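Local coordinates for hypothetical protein PH1952 (Pyrococcus horikoshii, PDB 1ZJJ), which is uncharacterised but binds magnesium and is probably a phosphatase of the haloacid dehalogenase superfamily, at residues E27-E31 / R32-F36. Residues are numbered along the deposited sequence; the frame is centred on the assembly and turned at random.
Sequences EFLKE and RGIPF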
loop_
_atom_site.group_PDB
_atom_site.type_symbol
_atom_site.label_atom_id
_atom_site.label_comp_id
_atom_site.label_asym_id
_atom_site.label_seq_id
_atom_site.Cartn_x
_atom_site.Cartn_y
_atom_site.Cartn_z
ATOM N N GLU B 27 -24.192 -27.230 -19.069
ATOM C CA GLU B 27 -24.602 -28.387 -19.859
ATOM C C GLU B 27 -25.110 -27.916 -21.210
ATOM O O GLU B 27 -25.003 -28.618 -22.217
ATOM C CB GLU B 27 -25.701 -29.193 -19.153
ATOM C CG GLU B 27 -25.184 -30.478 -18.544
ATOM C CD GLU B 27 -24.115 -31.119 -19.411
ATOM O OE1 GLU B 27 -24.413 -31.487 -20.570
ATOM O OE2 GLU B 27 -22.968 -31.238 -18.932
ATOM N N PHE B 28 -25.655 -26.707 -21.225
ATOM C CA PHE B 28 -26.176 -26.121 -22.448
ATOM C C PHE B 28 -25.059 -25.686 -23.403
ATOM O O PHE B 28 -25.145 -25.907 -24.612
ATOM C CB PHE B 28 -27.057 -24.913 -22.114
ATOM C CG PHE B 28 -27.557 -24.180 -23.320
ATOM C CD1 PHE B 28 -28.541 -24.733 -24.134
ATOM C CD2 PHE B 28 -27.031 -22.942 -23.654
ATOM C CE1 PHE B 28 -28.991 -24.058 -25.262
ATOM C CE2 PHE B 28 -27.475 -22.256 -24.781
ATOM C CZ PHE B 28 -28.457 -22.814 -25.588
ATOM N N LEU B 29 -24.017 -25.058 -22.865
ATOM C CA LEU B 29 -22.913 -24.602 -23.700
ATOM C C LEU B 29 -22.260 -25.776 -24.433
ATOM O O LEU B 29 -21.889 -25.664 -25.604
ATOM C CB LEU B 29 -21.882 -23.853 -22.844
ATOM C CG LEU B 29 -22.453 -22.630 -22.122
ATOM C CD1 LEU B 29 -21.359 -21.939 -21.326
ATOM C CD2 LEU B 29 -23.060 -21.673 -23.147
ATOM N N LYS B 30 -22.134 -26.899 -23.741
ATOM C CA LYS B 30 -21.544 -28.101 -24.323
ATOM C C LYS B 30 -22.418 -28.656 -25.447
ATOM O O LYS B 30 -21.914 -29.115 -26.474
ATOM C CB LYS B 30 -21.358 -29.154 -23.233
ATOM C CG LYS B 30 -20.363 -28.724 -22.178
ATOM C CD LYS B 30 -20.248 -29.710 -21.034
ATOM C CE LYS B 30 -19.012 -29.380 -20.212
ATOM N NZ LYS B 30 -18.938 -30.110 -18.917
ATOM N N GLU B 31 -23.730 -28.607 -25.245
ATOM C CA GLU B 31 -24.690 -29.089 -26.234
ATOM C C GLU B 31 -24.612 -28.253 -27.511
ATOM O O GLU B 31 -24.700 -28.781 -28.621
ATOM C CB GLU B 31 -26.104 -29.011 -25.650
ATOM C CG GLU B 31 -27.226 -29.395 -26.611
ATOM C CD GLU B 31 -28.593 -28.966 -26.102
ATOM O OE1 GLU B 31 -29.612 -29.320 -26.730
ATOM O OE2 GLU B 31 -28.647 -28.266 -25.070
ATOM N N ARG B 32 -24.445 -26.945 -27.344
ATOM C CA ARG B 32 -24.367 -26.032 -28.476
ATOM C C ARG B 32 -22.951 -25.929 -29.022
ATOM O O ARG B 32 -22.701 -25.209 -29.990
ATOM C CB ARG B 32 -24.879 -24.645 -28.072
ATOM C CG ARG B 32 -26.383 -24.601 -27.797
ATOM C CD ARG B 32 -27.160 -25.146 -28.988
ATOM N NE ARG B 32 -28.592 -25.266 -28.721
ATOM C CZ ARG B 32 -29.461 -24.264 -28.784
ATOM N NH1 ARG B 32 -29.056 -23.043 -29.109
ATOM N NH2 ARG B 32 -30.740 -24.487 -28.524
ATOM N N GLY B 33 -22.035 -26.661 -28.399
ATOM C CA GLY B 33 -20.648 -26.648 -28.826
ATOM C C GLY B 33 -19.913 -25.362 -28.492
ATOM O O GLY B 33 -18.786 -25.161 -28.937
ATOM N N ILE B 34 -20.545 -24.498 -27.702
ATOM C CA ILE B 34 -19.966 -23.215 -27.315
ATOM C C ILE B 34 -18.786 -23.352 -26.347
ATOM O O ILE B 34 -18.949 -23.800 -25.215
ATOM C CB ILE B 34 -21.051 -22.308 -26.670
ATOM C CG1 ILE B 34 -22.173 -22.052 -27.682
ATOM C CG2 ILE B 34 -20.451 -20.986 -26.237
ATOM C CD1 ILE B 34 -23.415 -21.419 -27.090
ATOM N N PRO B 35 -17.574 -22.981 -26.794
ATOM C CA PRO B 35 -16.391 -23.075 -25.932
ATOM C C PRO B 35 -16.488 -22.042 -24.815
ATOM O O PRO B 35 -17.046 -20.962 -25.006
ATOM C CB PRO B 35 -15.236 -22.758 -26.881
ATOM C CG PRO B 35 -15.770 -23.129 -28.234
ATOM C CD PRO B 35 -17.188 -22.617 -28.167
ATOM N N PHE B 36 -15.941 -22.366 -23.652
ATOM C CA PHE B 36 -15.978 -21.434 -22.536
ATOM C C PHE B 36 -14.798 -21.651 -21.609
ATOM O O PHE B 36 -14.127 -22.687 -21.658
ATOM C CB PHE B 36 -17.295 -21.586 -21.761
ATOM C CG PHE B 36 -17.474 -22.935 -21.130
ATOM C CD1 PHE B 36 -16.983 -23.193 -19.855
ATOM C CD2 PHE B 36 -18.095 -23.968 -21.832
ATOM C CE1 PHE B 36 -17.106 -24.464 -19.283
ATOM C CE2 PHE B 36 -18.222 -25.234 -21.270
ATOM C CZ PHE B 36 -17.725 -25.484 -19.993
#
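Arg-32 lies over the ring of Phe-28, one helical turn back. Its CB sits 3.7 Å from Phe-28 O. Its CG reaches over one face of the ring, offset toward the rim, in a CH-pi contact 3.9 Å from the ring centroid. A bend at chi2 (-54°) then turns the chain so that NE passes close to Phe-28 CE1. The guanidinium group ends the run: its CZ is 3.6 Å from Phe-28 CE1, which stands over the centre of one guanidinium face. The two planes are 60° apart, so this is no flat stack. Phe-28 is buried, and its side chain also touches Leu-260 and Lys-261 of the C-terminal helix 256-261. With an alanine at Phe-28, the Arg-32 chain would probably lose the face it lies on and be free to swing, with a gap beside Leu-260.

The backbone here is a Schellman motif that ends helix 22-31. Arg-32 N keeps a helical bond to Phe-28 O at 3.0 Å. Gly-33 then takes positive phi (72°), a conformation that suits a residue without a side chain. Weak bonds follow from Gly-33 N to Lys-30 O and from Ile-34 N to Leu-29 O. The chain can then turn into strand 36-40, as part of the parallel sheet of a HAD-type Rossmann-like core.

Leu-29 packs against the chain that follows the turn. Its CD2 meets Ile-34 CD1 at 4.0 Å, and Leu-29 CD1 packs obliquely on the Phe-36 ring, 3.9 Å from Phe-36 CD2. Leu-29 and Ile-34 both touch Ile-4 of the central strand 2-6. The extended Lys-30 chain brings CE to the edge of the Phe-36 ring, 4.1 Å from Phe-36 CZ.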